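Local atomic coordinates of orotidine 5'-phosphate decarboxylase (Lactobacillus acidophilus, PDB entry 3TFX), a protein that probably catalyses the decarboxylation of orotidine 5'-monophosphate to uridine 5'-monophosphate, the last step of de novo UMP synthesis, as a homodimeric TIM barrel. Residues G160-P165 and L180-G185; V7-D12 and P218-S223. One frame throughout, in Å; residues are numbered along the deposited sequence.

Contact 1 of 2, residues G160-P165 and L180-G185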
loop_
_atom_site.group_PDB
_atom_site.type_symbol
_atom_site.label_atom_id
_atom_site.label_comp_id
_atom_site.label_asym_id
_atom_site.label_seq_id
_atom_site.Cartn_x
_atom_site.Cartn_y
_atom_site.Cartn_z
ATOM N N GLY A 160 15.362 7.036 3.974
ATOM C CA GLY A 160 16.121 6.042 3.232
ATOM C C GLY A 160 15.352 5.484 2.059
ATOM O O GLY A 160 14.243 5.940 1.769
ATOM N N VAL A 161 15.977 4.531 1.357
ATOM C CA VAL A 161 15.339 3.816 0.257
ATOM C C VAL A 161 15.552 2.296 0.375
ATOM O O VAL A 161 16.511 1.833 0.982
ATOM C CB VAL A 161 15.900 4.237 -1.116
ATOM C CG1 VAL A 161 15.359 5.581 -1.528
ATOM C CG2 VAL A 161 17.449 4.195 -1.110
ATOM N N ILE A 162 14.656 1.536 -0.241
ATOM C CA ILE A 162 14.884 0.126 -0.478
ATOM C C ILE A 162 15.575 0.033 -1.828
ATOM O O ILE A 162 15.039 0.510 -2.821
ATOM C CB ILE A 162 13.548 -0.655 -0.558
ATOM C CG1 ILE A 162 12.617 -0.313 0.626
ATOM C CG2 ILE A 162 13.809 -2.177 -0.800
ATOM C CD1 ILE A 162 13.159 -0.607 2.020
ATOM N N CYS A 163 16.758 -0.581 -1.866
ATOM C CA CYS A 163 17.482 -0.785 -3.111
ATOM C C CYS A 163 18.182 -2.131 -3.073
ATOM O O CYS A 163 18.260 -2.756 -2.032
ATOM C CB CYS A 163 18.504 0.339 -3.342
ATOM S SG CYS A 163 19.778 0.491 -2.041
ATOM N N SER A 164 18.685 -2.576 -4.219
ATOM C CA SER A 164 19.460 -3.802 -4.276
ATOM C C SER A 164 20.879 -3.497 -3.789
ATOM O O SER A 164 21.343 -2.364 -3.920
ATOM C CB SER A 164 19.525 -4.323 -5.707
ATOM O OG SER A 164 20.743 -3.915 -6.284
ATOM N N PRO A 165 21.568 -4.500 -3.219
ATOM C CA PRO A 165 22.956 -4.325 -2.792
ATOM C C PRO A 165 23.845 -3.640 -3.846
ATOM O O PRO A 165 24.661 -2.782 -3.499
ATOM C CB PRO A 165 23.435 -5.764 -2.532
ATOM C CG PRO A 165 22.235 -6.674 -2.806
ATOM C CD PRO A 165 21.029 -5.806 -2.799
ATOM N N LEU A 180 19.420 6.065 4.709
ATOM C CA LEU A 180 19.497 4.623 4.934
ATOM C C LEU A 180 19.348 3.864 3.630
ATOM O O LEU A 180 18.358 4.017 2.925
ATOM C CB LEU A 180 18.422 4.182 5.933
ATOM C CG LEU A 180 18.563 4.757 7.351
ATOM C CD1 LEU A 180 17.303 4.502 8.142
ATOM C CD2 LEU A 180 19.831 4.224 8.115
ATOM N N TYR A 181 20.336 3.041 3.305
ATOM C CA TYR A 181 20.223 2.168 2.141
ATOM C C TYR A 181 19.884 0.771 2.647
ATOM O O TYR A 181 20.744 0.077 3.194
ATOM C CB TYR A 181 21.508 2.224 1.300
ATOM C CG TYR A 181 21.882 3.653 0.943
ATOM C CD1 TYR A 181 21.336 4.266 -0.180
ATOM C CD2 TYR A 181 22.740 4.397 1.747
ATOM C CE1 TYR A 181 21.654 5.588 -0.517
ATOM C CE2 TYR A 181 23.074 5.731 1.417
ATOM C CZ TYR A 181 22.513 6.313 0.290
ATOM O OH TYR A 181 22.804 7.615 -0.039
ATOM N N VAL A 182 18.612 0.395 2.497
ATOM C CA VAL A 182 18.080 -0.861 3.034
ATOM C C VAL A 182 17.961 -1.898 1.917
ATOM O O VAL A 182 17.238 -1.682 0.934
ATOM C CB VAL A 182 16.733 -0.650 3.735
ATOM C CG1 VAL A 182 16.138 -1.992 4.222
ATOM C CG2 VAL A 182 16.888 0.341 4.905
ATOM N N THR A 183 18.686 -3.010 2.070
ATOM C CA THR A 183 18.902 -3.965 0.974
ATOM C C THR A 183 18.430 -5.395 1.306
ATOM O O THR A 183 19.050 -6.064 2.136
ATOM C CB THR A 183 20.403 -4.016 0.573
ATOM O OG1 THR A 183 21.169 -4.523 1.667
ATOM C CG2 THR A 183 20.933 -2.631 0.232
ATOM N N PRO A 184 17.343 -5.873 0.646
ATOM C CA PRO A 184 16.753 -7.217 0.910
ATOM C C PRO A 184 17.314 -8.488 0.251
ATOM O O PRO A 184 16.969 -9.609 0.674
ATOM C CB PRO A 184 15.279 -7.051 0.480
ATOM C CG PRO A 184 15.308 -5.984 -0.555
ATOM C CD PRO A 184 16.443 -5.039 -0.181
ATOM N N GLY A 185 18.141 -8.400 -0.774
ATOM C CA GLY A 185 18.429 -9.679 -1.499
ATOM C C GLY A 185 19.399 -10.676 -0.862
ATOM O O GLY A 185 19.916 -11.570 -1.541
#
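With its sulfur set between the backbone N and the carbonyl carbon (chi1 60°), Cys163 lays SG near the ring plane of Tyr181, at the ring's edge and against CB, while the same sulfur meets Thr183 CG2 at 4.0 Å. Tyr181 turns its CG anti to the carbonyl carbon; the Tyr181 and Val161 side chains lie alongside each other, pointing the same way, and Tyr181 CD1 comes to 4.0 Å from Val161 CG2. Helix 168-175 packs over this outer layer, touching Cys163, Tyr181 and Thr183, and the Tyr181 hydroxyl is hydrogen-bonded to Gly176 O. On the other face of the sheet, which looks into the barrel, Ile162 brings CD1 to 4.0 Å from Val182 CG1, and its CG2 branch meets Pro184 CD. The pairing is that of a right-handed beta-alpha-beta crossover of a TIM barrel: strands 160-162 and 180-183 run parallel, 17° apart, with helix 168-175 between them in the chain. Three backbone bonds alternate along the ladder. Val161 N reaches Leu180 O at 2.9 Å, Val182 N reaches Val161 O almost in line with the carbonyl, and Cys163 N takes Val182 O from a position tilted 28° from the carbonyl plane. Beyond the last of them, Thr183 CA lies 3.3 Å from Cys163 O as a CH...O contact. Pro184, next in line to donate to Cys163 O, has no N-H, so the ladder stops here and that oxygen meets the CA of Thr183 and the CD of Pro184 instead.

Contact 2 of 2, residues V7-D12 and P218-S223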
loop_
_atom_site.group_PDB
_atom_site.type_symbol
_atom_site.label_atom_id
_atom_site.label_comp_id
_atom_site.label_asym_id
_atom_site.label_seq_id
_atom_site.Cartn_x
_atom_site.Cartn_y
_atom_site.Cartn_z
ATOM N N VAL A 7 20.189 -6.292 11.151
ATOM C CA VAL A 7 19.802 -7.388 10.260
ATOM C C VAL A 7 18.318 -7.637 10.542
ATOM O O VAL A 7 17.932 -7.882 11.690
ATOM C CB VAL A 7 20.663 -8.656 10.491
ATOM C CG1 VAL A 7 20.171 -9.866 9.608
ATOM C CG2 VAL A 7 22.132 -8.347 10.224
ATOM N N ILE A 8 17.489 -7.538 9.505
ATOM C CA ILE A 8 16.030 -7.617 9.671
ATOM C C ILE A 8 15.510 -8.949 9.119
ATOM O O ILE A 8 15.765 -9.269 7.965
ATOM C CB ILE A 8 15.314 -6.444 8.932
ATOM C CG1 ILE A 8 15.789 -5.088 9.488
ATOM C CG2 ILE A 8 13.771 -6.582 9.019
ATOM C CD1 ILE A 8 15.485 -3.891 8.604
ATOM N N VAL A 9 14.767 -9.705 9.929
ATOM C CA VAL A 9 14.283 -11.007 9.474
ATOM C C VAL A 9 12.941 -10.898 8.729
ATOM O O VAL A 9 11.938 -10.472 9.298
ATOM C CB VAL A 9 14.224 -12.023 10.644
ATOM C CG1 VAL A 9 13.884 -13.418 10.142
ATOM C CG2 VAL A 9 15.589 -12.055 11.359
ATOM N N ALA A 10 12.933 -11.273 7.454
ATOM C CA ALA A 10 11.709 -11.220 6.661
ATOM C C ALA A 10 10.810 -12.402 6.977
ATOM O O ALA A 10 11.173 -13.558 6.737
ATOM C CB ALA A 10 12.024 -11.175 5.180
ATOM N N LEU A 11 9.641 -12.098 7.530
ATOM C CA LEU A 11 8.666 -13.112 7.888
ATOM C C LEU A 11 7.538 -13.109 6.870
ATOM O O LEU A 11 6.745 -12.167 6.807
ATOM C CB LEU A 11 8.117 -12.864 9.299
ATOM C CG LEU A 11 9.137 -12.718 10.429
ATOM C CD1 LEU A 11 8.430 -12.524 11.754
ATOM C CD2 LEU A 11 10.093 -13.914 10.497
ATOM N N ASP A 12 7.498 -14.163 6.064
ATOM C CA ASP A 12 6.473 -14.357 5.062
ATOM C C ASP A 12 5.542 -15.458 5.575
ATOM O O ASP A 12 5.754 -16.639 5.302
ATOM C CB ASP A 12 7.112 -14.764 3.726
ATOM C CG ASP A 12 8.101 -13.707 3.189
ATOM O OD1 ASP A 12 7.940 -12.501 3.493
ATOM O OD2 ASP A 12 9.046 -14.084 2.456
ATOM N N PRO A 218 17.244 -17.991 4.635
ATOM C CA PRO A 218 18.523 -18.345 5.257
ATOM C C PRO A 218 18.454 -18.369 6.777
ATOM O O PRO A 218 19.199 -19.106 7.405
ATOM C CB PRO A 218 19.466 -17.241 4.775
ATOM C CG PRO A 218 18.936 -16.876 3.429
ATOM C CD PRO A 218 17.436 -17.089 3.477
ATOM N N ILE A 219 17.549 -17.591 7.353
ATOM C CA ILE A 219 17.357 -17.583 8.791
ATOM C C ILE A 219 16.113 -18.361 9.230
ATOM O O ILE A 219 16.206 -19.228 10.091
ATOM C CB ILE A 219 17.285 -16.149 9.371
ATOM C CG1 ILE A 219 18.622 -15.406 9.202
ATOM C CG2 ILE A 219 16.887 -16.198 10.847
ATOM C CD1 ILE A 219 18.539 -13.863 9.487
ATOM N N THR A 220 14.964 -18.065 8.625
ATOM C CA THR A 220 13.692 -18.576 9.110
ATOM C C THR A 220 13.530 -20.072 8.861
ATOM O O THR A 220 12.710 -20.705 9.493
ATOM C CB THR A 220 12.499 -17.842 8.457
ATOM O OG1 THR A 220 12.558 -18.014 7.038
ATOM C CG2 THR A 220 12.530 -16.355 8.793
ATOM N N LEU A 221 14.298 -20.610 7.914
ATOM C CA LEU A 221 14.270 -22.034 7.611
ATOM C C LEU A 221 15.585 -22.713 8.009
ATOM O O LEU A 221 15.812 -23.879 7.679
ATOM C CB LEU A 221 13.946 -22.268 6.130
ATOM C CG LEU A 221 12.581 -21.744 5.644
ATOM C CD1 LEU A 221 12.367 -22.134 4.200
ATOM C CD2 LEU A 221 11.408 -22.248 6.492
ATOM N N ALA A 222 16.449 -21.993 8.730
ATOM C CA ALA A 222 17.676 -22.617 9.241
ATOM C C ALA A 222 17.287 -23.624 10.303
ATOM O O ALA A 222 16.237 -23.479 10.941
ATOM C CB ALA A 222 18.642 -21.582 9.809
ATOM N N SER A 223 18.119 -24.648 10.478
ATOM C CA SER A 223 17.917 -25.640 11.540
ATOM C C SER A 223 18.061 -25.023 12.931
ATOM O O SER A 223 17.391 -25.462 13.886
ATOM C CB SER A 223 18.884 -26.822 11.364
ATOM O OG SER A 223 18.479 -27.674 10.287
HETATM O O HOH W 1 11.493 -15.892 5.495
#
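Val7 opens the contact from the start of strand 7-10, its CG1 standing 4.3 Å from CD1 of Ile219, a loose apolar touch. Two residues on, Val9 points to the same side and carries most of the strand's share. Its two methyls divide the work: CG2 lies 3.9 Å from Ile219 CD1, and CG1, placed anti to the backbone N (chi1 -173°), packs 3.5 Å from Thr220 CG2. The Val9 and Thr220 side chains run antiparallel, flank to flank, whereas Ile219 comes across Val9 at a slant. Tyr229 of helix 225-236 touches both Val9 and Ile219, closing this apolar cluster from the helical layer. The setting is the seam of the TIM barrel, where the first strand lies beside the last, 212-215, and the short helix 217-220 that follows the last strand lies against the outer side of the first. At Ala10 the contact turns polar. A water bridges the segments, donating to Ala10 O at 2.7 Å and hydrogen-bonded to Thr220 OG1 at 2.8 Å; OG1 also has a weak bond to Gly216 O, a predicted substrate-binding residue. Thr220 is thus used on two sides, its hydroxyl holding the water and Thr220 CG2 lying 3.7 Å from Ala10 O. Leu11 then reaches back, Leu11 CD2 3.8 Å from Thr220 CG2, while Leu19, Ile22 and Leu23 of helix 16-24 touch its side chain, as do Val34 and Val36 of strand 33-36. Asp12, in the loop that follows, is predicted to bind the substrate.

Overall arrangement
From the N terminus the chain enters the barrel through strand 7-10, the first half of contact 2, whose partner comes some two hundred residues later. In between, strands 33-36 to 117-121 are laid down in order before 160-165 and 180-185 meet in contact 1. That contact closes a short loop of one helix, lying within the long loop that contact 2 completes; they nest and do not cross. Contact 1 joins the sixth and seventh strands, and contact 2 fastens the helix after the eighth onto the first. Both reach one closed sheet, with centres about 17 Å apart: one is a local step of the barrel, the other packs across the seam between first and last strands.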